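Local coordinates for protein MGS-M5 (Unidentified, PDB 4Q3N) that probably catalyses the NAD-dependent interconversion of L-lactate and pyruvate, as a lactate dehydrogenase with a Rossmann-fold nucleotide-binding domain, at residues N3-V8 and E30-D35; I36-A41 and I61-Y66; G73-T78 and S110-I115; F246-R251 and L277-V282; R95-I100 and D124-V129. All blocks are in the same frame, centred on the assembly; numbering follows the deposited sequence.

Contact 1. Residues N3-V8 and E30-D35; sequences NSKVVV and ELVLLD. With ACT (acetate ion), chain G.
K5 and E30 form a bridge pair on one sheet face, yet their charges do not meet: the extended lysine chain takes NZ to a salt bridge with D71, and its carbon stem does the touching here. CG of K5 lies 3.9 Å from CB of E30, and CE of K5 reaches CG2 of V32 at 3.7 Å. V7 and V32 continue this face side by side, while CG1 of V7 meets CD1 of L34. On the other face CB of V8 packs against CD2 of L33 at 4.0 Å, which the leucine reaches with CG beside its backbone N (chi1 -53°). The backbones run parallel. E30 N gives to S4 O, V6 N to E30 O, V32 N to V6 O, V8 N to V32 O at 2.8 Å, and L34 N to V8 O. Ahead of the strand, K5 N donates to OD1 of N3 at 2.8 Å, an Asx turn, and S4 OG bonds to E29 N and to an acetate probably from crystallisation. Strands 5-9 and 30-34 are the strands of the first beta-alpha-beta unit of the Rossmann fold; helix 13-25 lays Y18 over V6 and V8, and strands 60-63 and 74-77 flank the pair.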
# COMPACT_ATOMS: atom_id res chain seq x y z
N ASN A 3 -12.27 -15.85 -2.76
CA ASN A 3 -13.44 -15.07 -3.07
C ASN A 3 -12.95 -13.65 -2.99
O ASN A 3 -11.93 -13.45 -2.32
CB ASN A 3 -14.57 -15.37 -2.08
CG ASN A 3 -15.84 -14.69 -2.46
OD1 ASN A 3 -15.98 -13.51 -2.24
ND2 ASN A 3 -16.75 -15.42 -3.07
N SER A 4 -13.55 -12.68 -3.68
CA SER A 4 -13.23 -11.28 -3.34
C SER A 4 -14.46 -10.37 -3.45
O SER A 4 -14.40 -9.30 -4.02
CB SER A 4 -12.06 -10.70 -4.18
OG SER A 4 -11.48 -9.49 -3.56
N LYS A 5 -15.54 -10.78 -2.79
CA LYS A 5 -16.78 -10.00 -2.80
C LYS A 5 -17.39 -9.86 -1.42
O LYS A 5 -17.60 -10.87 -0.72
CB LYS A 5 -17.81 -10.70 -3.70
CG LYS A 5 -19.11 -9.90 -3.87
CD LYS A 5 -19.93 -10.73 -4.86
CE LYS A 5 -21.34 -10.16 -4.97
NZ LYS A 5 -22.15 -10.94 -6.01
N VAL A 6 -17.69 -8.63 -1.06
CA VAL A 6 -18.32 -8.34 0.22
C VAL A 6 -19.66 -7.66 -0.03
O VAL A 6 -19.76 -6.80 -0.91
CB VAL A 6 -17.43 -7.42 1.08
CG1 VAL A 6 -18.21 -6.95 2.33
CG2 VAL A 6 -16.12 -8.16 1.47
N VAL A 7 -20.69 -8.06 0.72
CA VAL A 7 -21.96 -7.35 0.68
C VAL A 7 -22.11 -6.60 2.03
O VAL A 7 -21.85 -7.17 3.10
CB VAL A 7 -23.16 -8.34 0.46
CG1 VAL A 7 -24.52 -7.57 0.58
CG2 VAL A 7 -23.01 -9.07 -0.89
N VAL A 8 -22.47 -5.32 1.96
CA VAL A 8 -22.75 -4.52 3.14
C VAL A 8 -24.29 -4.31 3.30
O VAL A 8 -24.93 -3.76 2.41
CB VAL A 8 -22.05 -3.15 3.08
CG1 VAL A 8 -22.42 -2.31 4.38
CG2 VAL A 8 -20.52 -3.35 2.95
N GLU A 30 -14.72 -6.50 -5.05
CA GLU A 30 -16.16 -6.28 -5.35
C GLU A 30 -16.95 -5.96 -4.10
O GLU A 30 -16.86 -6.68 -3.11
CB GLU A 30 -16.78 -7.53 -5.98
CG GLU A 30 -16.13 -8.08 -7.19
CD GLU A 30 -16.96 -9.24 -7.74
OE1 GLU A 30 -16.58 -10.41 -7.47
OE2 GLU A 30 -18.02 -8.98 -8.36
N LEU A 31 -17.78 -4.93 -4.18
CA LEU A 31 -18.57 -4.45 -3.05
C LEU A 31 -20.02 -4.31 -3.51
O LEU A 31 -20.26 -3.73 -4.58
CB LEU A 31 -18.00 -3.12 -2.61
CG LEU A 31 -18.51 -2.35 -1.42
CD1 LEU A 31 -18.36 -3.26 -0.23
CD2 LEU A 31 -17.71 -1.04 -1.26
N VAL A 32 -20.97 -4.81 -2.72
CA VAL A 32 -22.38 -4.61 -3.05
C VAL A 32 -23.04 -3.98 -1.82
O VAL A 32 -22.83 -4.46 -0.71
CB VAL A 32 -23.09 -5.90 -3.43
CG1 VAL A 32 -24.58 -5.61 -3.74
CG2 VAL A 32 -22.40 -6.60 -4.65
N LEU A 33 -23.79 -2.90 -2.04
CA LEU A 33 -24.43 -2.18 -0.96
C LEU A 33 -25.93 -2.47 -0.97
O LEU A 33 -26.59 -2.33 -2.02
CB LEU A 33 -24.22 -0.66 -1.12
CG LEU A 33 -22.73 -0.26 -1.28
CD1 LEU A 33 -22.69 1.26 -1.46
CD2 LEU A 33 -21.87 -0.66 -0.05
N LEU A 34 -26.46 -2.89 0.18
CA LEU A 34 -27.90 -3.17 0.32
C LEU A 34 -28.50 -2.25 1.36
O LEU A 34 -27.93 -2.05 2.43
CB LEU A 34 -28.14 -4.62 0.76
CG LEU A 34 -28.44 -5.67 -0.30
CD1 LEU A 34 -27.31 -5.68 -1.32
CD2 LEU A 34 -28.60 -7.07 0.37
N ASP A 35 -29.67 -1.71 1.08
CA ASP A 35 -30.35 -0.91 2.08
C ASP A 35 -31.83 -1.00 1.80
O ASP A 35 -32.23 -1.10 0.64
CB ASP A 35 -29.89 0.55 2.02
CG ASP A 35 -30.29 1.32 3.26
OD1 ASP A 35 -31.44 1.79 3.33
OD2 ASP A 35 -29.47 1.47 4.17
C ACT G . -7.73 -9.77 -1.90
O ACT G . -6.88 -8.88 -2.16
OXT ACT G . -8.69 -9.93 -2.71
CH3 ACT G . -7.61 -10.61 -0.66

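Contact 2. Residues I36-A41 and I61-Y66; sequences IDKRKA and IKAGDY
The first turn of helix 38-49 passes beside the end of strand 60-63, with the backbones nearest where CA of A41 and CA of A63 stand 5.4 Å apart. Two methyl groups meet here: CB of A41 points toward the strand and lies 3.7 Å from CB of A63, and the A63 methyl is also 3.6 Å from the carbonyl carbon of A41. One turn earlier, K38 reaches across. Bends at chi2 (53°) and chi4 (-82°) fold its chain over the A63 methyl, with CE of K38 3.9 Å from CB of A63. The K38 and D65 side chains cross at about a right angle, bringing NZ of K38 to 3.2 Å from OD1 of D65, a salt bridge with a weak hydrogen bond. At the helix start D37 is the N-cap, its OD1 accepting from K40 N at 3.2 Å from above the carboxylate plane. The contact belongs to the beta-alpha-beta unit 30-34, 38-49, 60-63. Its chemistry is divided: small apolar groups allow close approach of helix and strand, while one salt bridge at the margin, weak as a hydrogen bond, adds a probably modest electrostatic tie.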
# COMPACT_ATOMS: atom_id res chain seq x y z
N ILE A 36 -32.65 -0.95 2.83
CA ILE A 36 -34.09 -0.95 2.60
C ILE A 36 -34.47 0.27 1.76
O ILE A 36 -35.45 0.26 1.03
CB ILE A 36 -34.86 -1.00 3.93
CG1 ILE A 36 -36.35 -0.95 3.67
CG2 ILE A 36 -34.42 0.12 4.84
CD1 ILE A 36 -36.84 -2.05 2.70
N ASP A 37 -33.68 1.33 1.81
CA ASP A 37 -33.94 2.51 0.97
C ASP A 37 -33.04 2.32 -0.26
O ASP A 37 -31.83 2.62 -0.22
CB ASP A 37 -33.62 3.81 1.74
CG ASP A 37 -33.77 5.08 0.89
OD1 ASP A 37 -34.00 5.00 -0.33
OD2 ASP A 37 -33.65 6.18 1.47
N LYS A 38 -33.60 1.79 -1.35
CA LYS A 38 -32.76 1.41 -2.50
C LYS A 38 -32.09 2.64 -3.13
O LYS A 38 -30.95 2.54 -3.54
CB LYS A 38 -33.58 0.67 -3.56
CG LYS A 38 -32.80 0.27 -4.87
CD LYS A 38 -31.49 -0.54 -4.66
CE LYS A 38 -30.92 -1.08 -6.02
NZ LYS A 38 -31.57 -2.35 -6.48
N ARG A 39 -32.82 3.75 -3.24
CA ARG A 39 -32.30 4.99 -3.80
C ARG A 39 -31.08 5.47 -3.03
O ARG A 39 -30.11 5.98 -3.61
CB ARG A 39 -33.37 6.09 -3.80
CG ARG A 39 -34.42 5.94 -4.88
CD ARG A 39 -35.40 7.11 -4.86
NE ARG A 39 -34.77 8.39 -5.23
CZ ARG A 39 -34.42 9.34 -4.38
NH1 ARG A 39 -34.62 9.21 -3.07
NH2 ARG A 39 -33.86 10.45 -4.85
N LYS A 40 -31.15 5.35 -1.71
CA LYS A 40 -30.03 5.74 -0.86
C LYS A 40 -28.80 4.86 -1.17
O LYS A 40 -27.68 5.37 -1.37
CB LYS A 40 -30.46 5.66 0.60
CG LYS A 40 -29.35 5.51 1.62
CD LYS A 40 -28.83 6.81 2.14
CE LYS A 40 -28.27 6.63 3.56
NZ LYS A 40 -26.77 6.73 3.61
N ALA A 41 -28.99 3.54 -1.23
CA ALA A 41 -27.86 2.67 -1.54
C ALA A 41 -27.25 3.00 -2.91
O ALA A 41 -26.02 2.93 -3.09
CB ALA A 41 -28.28 1.19 -1.48
N ILE A 61 -18.29 -1.71 -7.76
CA ILE A 61 -19.17 -1.32 -6.65
C ILE A 61 -20.58 -1.01 -7.15
O ILE A 61 -20.74 -0.27 -8.12
CB ILE A 61 -18.64 -0.06 -5.91
CG1 ILE A 61 -17.17 -0.24 -5.49
CG2 ILE A 61 -19.58 0.30 -4.67
CD1 ILE A 61 -16.63 1.03 -4.76
N LYS A 62 -21.60 -1.61 -6.52
CA LYS A 62 -22.97 -1.31 -6.93
C LYS A 62 -23.95 -1.43 -5.77
O LYS A 62 -23.65 -2.07 -4.75
CB LYS A 62 -23.40 -2.24 -8.05
CG LYS A 62 -23.75 -3.60 -7.56
CD LYS A 62 -24.14 -4.54 -8.72
CE LYS A 62 -24.53 -5.91 -8.17
NZ LYS A 62 -25.33 -6.67 -9.16
N ALA A 63 -25.14 -0.83 -5.89
CA ALA A 63 -26.21 -1.12 -4.94
C ALA A 63 -26.84 -2.41 -5.41
O ALA A 63 -26.98 -2.58 -6.61
CB ALA A 63 -27.33 0.06 -4.91
N GLY A 64 -27.25 -3.31 -4.53
CA GLY A 64 -27.87 -4.54 -5.05
C GLY A 64 -29.02 -5.02 -4.20
O GLY A 64 -29.59 -4.23 -3.45
N ASP A 65 -29.34 -6.32 -4.31
CA ASP A 65 -30.48 -6.93 -3.65
C ASP A 65 -29.96 -8.17 -2.94
O ASP A 65 -28.82 -8.51 -3.10
CB ASP A 65 -31.59 -7.33 -4.64
CG ASP A 65 -31.93 -6.23 -5.63
OD1 ASP A 65 -32.47 -5.18 -5.20
OD2 ASP A 65 -31.67 -6.41 -6.85
N TYR A 66 -30.82 -8.91 -2.26
CA TYR A 66 -30.34 -10.05 -1.50
C TYR A 66 -29.78 -11.14 -2.40
O TYR A 66 -28.85 -11.84 -2.00
CB TYR A 66 -31.48 -10.60 -0.60
CG TYR A 66 -31.56 -9.78 0.67
CD1 TYR A 66 -30.56 -9.87 1.63
CD2 TYR A 66 -32.61 -8.89 0.89
CE1 TYR A 66 -30.61 -9.11 2.78
CE2 TYR A 66 -32.68 -8.13 2.05
CZ TYR A 66 -31.67 -8.26 3.00
OH TYR A 66 -31.68 -7.51 4.14

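Contact 3. Residues G73-T78 and S110-I115; sequences GLVVIT and SGFNGI
The parallel pairing of strand 74-77 with strand 115-118, in the nucleotide-binding Rossmann sheet, starts here, where the chain returning from helix 89-109 enters the sheet at I115. L74 and I115 form the bridge. I115 N donates to G73 O at 3.0 Å, almost straight at the hydrogen (174°) although tilted from the carbonyl plane, and I115 O accepts from V75 N at 2.9 Å. On one face CD1 of L74 meets CG2 of I115 at 3.6 Å. On the other, CG2 of V75 lies obliquely 3.5 Å from CE1 of F112. With CG opposite the backbone N (chi1 169°), the F112 ring turns its edge to the start of the strand, near L74 N, and G114 N sits over the centre of one ring face, 3.1 Å above its plane. Glycine suits position 114, since a beta carbon there would run into G73 O. S110 OG accepts from F112 N at 3.1 Å, an ST turn, and G111 takes the positive phi that ends the helix. Strand 5-9 lies along the other edge of strand 74-77. Helix 89-109 meets V75 and F112 through I107, whereas L74 and I115 face helix 232-246 through T242, F246 and I245.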
# COMPACT_ATOMS: atom_id res chain seq x y z
N GLY A 73 -18.39 -13.65 -0.41
CA GLY A 73 -17.57 -14.38 0.54
C GLY A 73 -17.93 -13.93 1.96
O GLY A 73 -17.79 -14.67 2.93
N LEU A 74 -18.42 -12.71 2.08
CA LEU A 74 -18.67 -12.12 3.42
C LEU A 74 -19.87 -11.19 3.35
O LEU A 74 -19.98 -10.39 2.42
CB LEU A 74 -17.44 -11.30 3.90
CG LEU A 74 -17.56 -10.57 5.25
CD1 LEU A 74 -17.51 -11.59 6.39
CD2 LEU A 74 -16.38 -9.51 5.38
N VAL A 75 -20.78 -11.29 4.31
CA VAL A 75 -21.84 -10.26 4.38
C VAL A 75 -21.69 -9.59 5.71
O VAL A 75 -21.62 -10.28 6.76
CB VAL A 75 -23.26 -10.87 4.23
CG1 VAL A 75 -24.32 -9.76 4.41
CG2 VAL A 75 -23.41 -11.61 2.87
N VAL A 76 -21.63 -8.26 5.69
CA VAL A 76 -21.46 -7.48 6.90
C VAL A 76 -22.78 -6.81 7.23
O VAL A 76 -23.29 -6.01 6.44
CB VAL A 76 -20.37 -6.43 6.75
CG1 VAL A 76 -20.14 -5.64 8.10
CG2 VAL A 76 -19.01 -7.15 6.28
N ILE A 77 -23.35 -7.14 8.38
CA ILE A 77 -24.68 -6.61 8.73
C ILE A 77 -24.56 -5.44 9.71
O ILE A 77 -24.00 -5.59 10.80
CB ILE A 77 -25.57 -7.70 9.36
CG1 ILE A 77 -25.66 -8.91 8.41
CG2 ILE A 77 -26.96 -7.10 9.76
CD1 ILE A 77 -26.28 -10.16 9.05
N THR A 78 -25.07 -4.29 9.31
CA THR A 78 -25.03 -3.08 10.16
C THR A 78 -26.47 -2.57 10.44
O THR A 78 -26.66 -1.61 11.14
CB THR A 78 -24.21 -1.95 9.48
OG1 THR A 78 -25.03 -1.29 8.50
CG2 THR A 78 -22.92 -2.51 8.82
N SER A 110 -30.75 -16.52 -0.64
CA SER A 110 -30.05 -16.30 -1.90
C SER A 110 -29.21 -17.52 -2.31
O SER A 110 -28.77 -17.59 -3.45
CB SER A 110 -29.13 -15.08 -1.79
OG SER A 110 -28.02 -15.38 -0.97
N GLY A 111 -28.93 -18.43 -1.37
CA GLY A 111 -27.98 -19.50 -1.62
C GLY A 111 -26.60 -19.21 -1.04
O GLY A 111 -25.68 -20.02 -1.16
N PHE A 112 -26.47 -18.04 -0.41
CA PHE A 112 -25.23 -17.62 0.24
C PHE A 112 -24.64 -18.72 1.10
O PHE A 112 -25.37 -19.40 1.82
CB PHE A 112 -25.54 -16.41 1.14
CG PHE A 112 -24.42 -16.03 2.06
CD1 PHE A 112 -23.34 -15.31 1.61
CD2 PHE A 112 -24.47 -16.35 3.41
CE1 PHE A 112 -22.32 -14.90 2.48
CE2 PHE A 112 -23.45 -15.96 4.28
CZ PHE A 112 -22.39 -15.23 3.82
N ASN A 113 -23.33 -18.86 1.10
CA ASN A 113 -22.72 -19.84 1.97
C ASN A 113 -21.36 -19.34 2.39
O ASN A 113 -20.42 -20.12 2.45
CB ASN A 113 -22.59 -21.23 1.28
CG ASN A 113 -22.28 -22.36 2.28
OD1 ASN A 113 -22.46 -22.19 3.49
ND2 ASN A 113 -21.83 -23.50 1.78
N GLY A 114 -21.27 -18.04 2.68
CA GLY A 114 -20.01 -17.46 3.07
C GLY A 114 -20.02 -17.21 4.57
O GLY A 114 -20.67 -17.92 5.34
N ILE A 115 -19.32 -16.17 4.98
CA ILE A 115 -19.20 -15.81 6.38
C ILE A 115 -20.09 -14.60 6.72
O ILE A 115 -20.20 -13.67 5.90
CB ILE A 115 -17.71 -15.48 6.67
CG1 ILE A 115 -16.88 -16.79 6.50
CG2 ILE A 115 -17.48 -14.81 8.03
CD1 ILE A 115 -15.39 -16.44 6.42

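Contact 4. Residues F246-R251 and L277-V282; sequences FNNENR and LNKDGV. With ACT (acetate ion), chain F.
Three asparagine side chains, N248, N250 and N278, point the same way side by side, amide planes turned. The N250 plane stands 79° from that of N278, and ND2 of N278 donates nearly in its amide plane to OD1 of N250 at 2.9 Å. N278 OD1 accepts from D280 N at 2.8 Å, an Asx turn, so both ends of this amide are used. Replacing N278 by a leucine would probably leave OD1 of N250 and the backbone N-H of D280 without these partners. The N248 amide lies alongside K279, its OD1 accepting from K279 N at 3.0 Å; its ND2 goes to E29 of the second subunit. N250 ND2 donates to an acetate, probably from crystallisation. Toward strand 251-258, R251 N donates to L277 O and L277 N to R251 O at 2.9 Å, with N250 and R251 facing L277 in a G1 bulge. The Schellman end of helix 232-246 leads into strand 251-258, against the type I turn joining strands 270-278 and 281-285.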
# COMPACT_ATOMS: atom_id res chain seq x y z
N PHE A 246 -10.02 -12.35 4.02
CA PHE A 246 -9.73 -12.46 2.59
C PHE A 246 -8.22 -12.69 2.30
O PHE A 246 -7.86 -13.27 1.29
CB PHE A 246 -10.22 -11.22 1.83
CG PHE A 246 -11.72 -11.27 1.62
CD1 PHE A 246 -12.58 -10.84 2.61
CD2 PHE A 246 -12.24 -11.87 0.49
CE1 PHE A 246 -14.01 -10.94 2.44
CE2 PHE A 246 -13.66 -11.97 0.29
CZ PHE A 246 -14.53 -11.52 1.27
N ASN A 247 -7.36 -12.22 3.18
CA ASN A 247 -5.90 -12.49 3.00
C ASN A 247 -5.47 -13.78 3.70
O ASN A 247 -4.27 -14.12 3.72
CB ASN A 247 -5.07 -11.31 3.50
CG ASN A 247 -5.27 -10.07 2.64
OD1 ASN A 247 -5.22 -10.15 1.43
ND2 ASN A 247 -5.53 -8.98 3.25
N ASN A 248 -6.46 -14.49 4.25
CA ASN A 248 -6.22 -15.82 4.82
C ASN A 248 -5.07 -15.80 5.86
O ASN A 248 -4.12 -16.61 5.79
CB ASN A 248 -5.88 -16.82 3.69
CG ASN A 248 -5.89 -18.25 4.18
OD1 ASN A 248 -6.62 -18.56 5.12
ND2 ASN A 248 -5.10 -19.16 3.50
N GLU A 249 -5.14 -14.87 6.81
CA GLU A 249 -3.93 -14.50 7.57
C GLU A 249 -3.66 -15.43 8.76
O GLU A 249 -2.52 -15.51 9.15
CB GLU A 249 -4.06 -13.05 8.10
CG GLU A 249 -3.95 -12.02 7.00
CD GLU A 249 -4.05 -10.59 7.51
OE1 GLU A 249 -4.52 -10.36 8.66
OE2 GLU A 249 -3.68 -9.69 6.72
N ASN A 250 -4.69 -16.08 9.33
CA ASN A 250 -4.56 -16.74 10.65
C ASN A 250 -4.07 -15.69 11.65
O ASN A 250 -3.06 -15.85 12.37
CB ASN A 250 -3.61 -17.96 10.56
CG ASN A 250 -4.26 -19.15 9.86
OD1 ASN A 250 -5.36 -19.55 10.21
ND2 ASN A 250 -3.60 -19.69 8.87
N ARG A 251 -4.82 -14.59 11.66
CA ARG A 251 -4.58 -13.41 12.49
C ARG A 251 -5.38 -13.54 13.79
O ARG A 251 -6.53 -13.97 13.76
CB ARG A 251 -5.02 -12.18 11.75
CG ARG A 251 -4.53 -10.84 12.35
CD ARG A 251 -3.03 -10.65 12.04
NE ARG A 251 -2.58 -9.39 12.60
CZ ARG A 251 -1.51 -8.71 12.20
NH1 ARG A 251 -0.77 -9.18 11.21
NH2 ARG A 251 -1.20 -7.54 12.77
N LEU A 277 -8.50 -15.83 12.83
CA LEU A 277 -9.29 -15.67 11.59
C LEU A 277 -8.50 -16.03 10.33
O LEU A 277 -7.36 -15.58 10.17
CB LEU A 277 -9.77 -14.23 11.45
CG LEU A 277 -10.88 -13.83 12.43
CD1 LEU A 277 -11.09 -12.31 12.39
CD2 LEU A 277 -12.17 -14.53 11.97
N ASN A 278 -9.12 -16.77 9.43
CA ASN A 278 -8.48 -17.04 8.14
C ASN A 278 -9.62 -17.12 7.11
O ASN A 278 -10.75 -16.73 7.40
CB ASN A 278 -7.61 -18.32 8.23
CG ASN A 278 -8.42 -19.58 8.47
OD1 ASN A 278 -9.57 -19.65 8.07
ND2 ASN A 278 -7.81 -20.60 9.12
N LYS A 279 -9.36 -17.64 5.92
CA LYS A 279 -10.33 -17.55 4.82
C LYS A 279 -11.59 -18.36 5.10
O LYS A 279 -12.63 -18.17 4.47
CB LYS A 279 -9.72 -18.08 3.51
CG LYS A 279 -9.47 -19.58 3.50
CD LYS A 279 -8.81 -19.98 2.17
CE LYS A 279 -8.32 -21.41 2.24
NZ LYS A 279 -9.47 -22.37 2.34
N ASP A 280 -11.47 -19.27 6.04
CA ASP A 280 -12.60 -20.19 6.36
C ASP A 280 -13.42 -19.67 7.54
O ASP A 280 -14.41 -20.30 7.91
CB ASP A 280 -12.10 -21.58 6.71
CG ASP A 280 -11.36 -22.24 5.56
OD1 ASP A 280 -11.88 -22.18 4.43
OD2 ASP A 280 -10.24 -22.76 5.80
N GLY A 281 -13.01 -18.54 8.11
CA GLY A 281 -13.70 -17.97 9.28
C GLY A 281 -12.87 -18.16 10.56
O GLY A 281 -11.67 -17.92 10.56
N VAL A 282 -13.48 -18.63 11.64
CA VAL A 282 -12.79 -18.75 12.92
C VAL A 282 -12.07 -20.12 13.01
O VAL A 282 -12.71 -21.15 13.09
CB VAL A 282 -13.77 -18.62 14.13
CG1 VAL A 282 -12.99 -18.75 15.44
CG2 VAL A 282 -14.43 -17.25 14.07
C ACT F . 0.35 -18.65 8.67
O ACT F . 1.50 -19.10 9.00
OXT ACT F . -0.64 -19.44 8.60
CH3 ACT F . 0.15 -17.20 8.32

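Contact 5. Residues R95-I100 and D124-V129; sequences RNAEII and DVLAYV
Helices 89-109 and 123-134 run in the same general sense, their segment axes 9.5 Å apart at closest and inclined at 40°, with A97 and L126 nearest at 6.3 Å between CA atoms. CD2 of L126 lies 3.8 Å from the backbone N of A97 and equally close to CG1 of I100, while CD1 of the same leucine is 4.2 Å from CB of N96. The forked end of the leucine is thus set among N96, A97 and I100, crossing the isoleucine at about a right angle. The V129 methyls work one turn on: CG1, turned away from the backbone N (chi1 169°), meets A97 O at 3.8 Å and CG2 of I100 at 4.0 Å, and CG2 of V129 faces the A97 methyl. With an alanine in place of L126, both terminal methyls would go, which is likely to leave a gap beside I100 and A97. The contact is wholly apolar between side chains; the amide of N96 turns to V81 N instead. Around the pair, I100 is also touched by I77 of strand 74-77, while M312 and Y314 of the C-terminal tail reach A97 and V129, and helix 292-311 packs on Y128 through L309.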
# COMPACT_ATOMS: atom_id res chain seq x y z
N ARG A 95 -36.91 -5.79 18.98
CA ARG A 95 -37.09 -5.24 17.64
C ARG A 95 -35.80 -5.43 16.82
O ARG A 95 -35.88 -5.79 15.65
CB ARG A 95 -37.45 -3.76 17.67
CG ARG A 95 -38.89 -3.45 17.79
CD ARG A 95 -39.05 -1.98 18.13
NE ARG A 95 -38.73 -1.12 17.00
CZ ARG A 95 -38.02 -0.01 17.07
NH1 ARG A 95 -37.52 0.41 18.22
NH2 ARG A 95 -37.83 0.70 15.98
N ASN A 96 -34.63 -5.18 17.40
CA ASN A 96 -33.37 -5.44 16.67
C ASN A 96 -33.14 -6.93 16.35
O ASN A 96 -32.69 -7.28 15.27
CB ASN A 96 -32.16 -4.87 17.44
CG ASN A 96 -32.04 -3.36 17.26
OD1 ASN A 96 -31.79 -2.87 16.16
ND2 ASN A 96 -32.22 -2.62 18.35
N ALA A 97 -33.45 -7.81 17.29
CA ALA A 97 -33.37 -9.23 16.97
C ALA A 97 -34.25 -9.62 15.77
O ALA A 97 -33.85 -10.45 14.95
CB ALA A 97 -33.75 -10.04 18.17
N GLU A 98 -35.45 -9.04 15.66
CA GLU A 98 -36.33 -9.37 14.54
C GLU A 98 -35.78 -8.82 13.22
O GLU A 98 -35.91 -9.45 12.17
CB GLU A 98 -37.77 -8.86 14.77
CG GLU A 98 -38.56 -9.81 15.63
CD GLU A 98 -38.82 -11.14 14.95
OE1 GLU A 98 -39.03 -11.13 13.72
OE2 GLU A 98 -38.82 -12.19 15.64
N ILE A 99 -35.12 -7.67 13.29
CA ILE A 99 -34.50 -7.13 12.09
C ILE A 99 -33.38 -8.07 11.61
O ILE A 99 -33.32 -8.43 10.43
CB ILE A 99 -33.98 -5.72 12.33
CG1 ILE A 99 -35.18 -4.75 12.39
CG2 ILE A 99 -32.99 -5.29 11.22
CD1 ILE A 99 -34.75 -3.40 12.86
N ILE A 100 -32.50 -8.47 12.52
CA ILE A 100 -31.39 -9.37 12.19
C ILE A 100 -31.94 -10.69 11.63
O ILE A 100 -31.46 -11.19 10.62
CB ILE A 100 -30.53 -9.63 13.44
CG1 ILE A 100 -29.89 -8.32 13.90
CG2 ILE A 100 -29.48 -10.67 13.20
CD1 ILE A 100 -28.90 -7.70 12.89
N ASP A 124 -22.94 -8.51 20.51
CA ASP A 124 -22.76 -9.88 20.99
C ASP A 124 -24.08 -10.63 20.93
O ASP A 124 -24.12 -11.77 20.49
CB ASP A 124 -22.19 -9.91 22.42
CG ASP A 124 -20.85 -9.18 22.50
OD1 ASP A 124 -19.90 -9.61 21.81
OD2 ASP A 124 -20.77 -8.13 23.19
N VAL A 125 -25.18 -9.98 21.34
CA VAL A 125 -26.45 -10.71 21.34
C VAL A 125 -26.90 -10.90 19.89
O VAL A 125 -27.35 -11.98 19.53
CB VAL A 125 -27.56 -10.01 22.18
CG1 VAL A 125 -27.03 -9.60 23.57
CG2 VAL A 125 -28.17 -8.85 21.45
N LEU A 126 -26.69 -9.90 19.03
CA LEU A 126 -27.19 -9.97 17.66
C LEU A 126 -26.37 -10.95 16.82
O LEU A 126 -26.90 -11.59 15.91
CB LEU A 126 -27.22 -8.57 17.02
CG LEU A 126 -28.28 -7.65 17.66
CD1 LEU A 126 -28.27 -6.31 16.95
CD2 LEU A 126 -29.72 -8.28 17.69
N ALA A 127 -25.10 -11.12 17.17
CA ALA A 127 -24.29 -12.17 16.52
C ALA A 127 -24.82 -13.56 16.86
O ALA A 127 -24.89 -14.47 15.99
CB ALA A 127 -22.78 -12.03 16.93
N TYR A 128 -25.22 -13.75 18.10
CA TYR A 128 -25.82 -15.03 18.49
C TYR A 128 -27.12 -15.24 17.70
O TYR A 128 -27.43 -16.35 17.21
CB TYR A 128 -26.09 -15.06 20.01
CG TYR A 128 -26.59 -16.39 20.55
CD1 TYR A 128 -27.94 -16.71 20.52
CD2 TYR A 128 -25.70 -17.32 21.10
CE1 TYR A 128 -28.41 -17.93 21.00
CE2 TYR A 128 -26.15 -18.52 21.59
CZ TYR A 128 -27.51 -18.83 21.54
OH TYR A 128 -27.95 -20.02 22.03
N VAL A 129 -27.91 -14.17 17.61
CA VAL A 129 -29.18 -14.26 16.90
C VAL A 129 -28.92 -14.62 15.44
O VAL A 129 -29.54 -15.53 14.90
CB VAL A 129 -29.98 -12.96 16.99
CG1 VAL A 129 -31.19 -12.97 16.00
CG2 VAL A 129 -30.50 -12.80 18.46

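From the N terminus, contact 1 closes the loop through helix 13-25, and contact 2, in series with it, closes the next one through helix 38-49; the two meet where L33 O and G64 N, 2.8 Å apart, probably bond between neighbouring strands. Contact 3 then spans helix 89-109, and contact 5 crosses it, since segment 95-100 falls inside the loop of contact 3 and segment 124-129 beyond it. Contacts 1, 2 and 3 share the parallel sheet, and contact 5 joins two of its helices. Contact 4, in the C-terminal domain, closes last; F246 and the 279-281 turn touch contacts 1 and 3, linking the two domains.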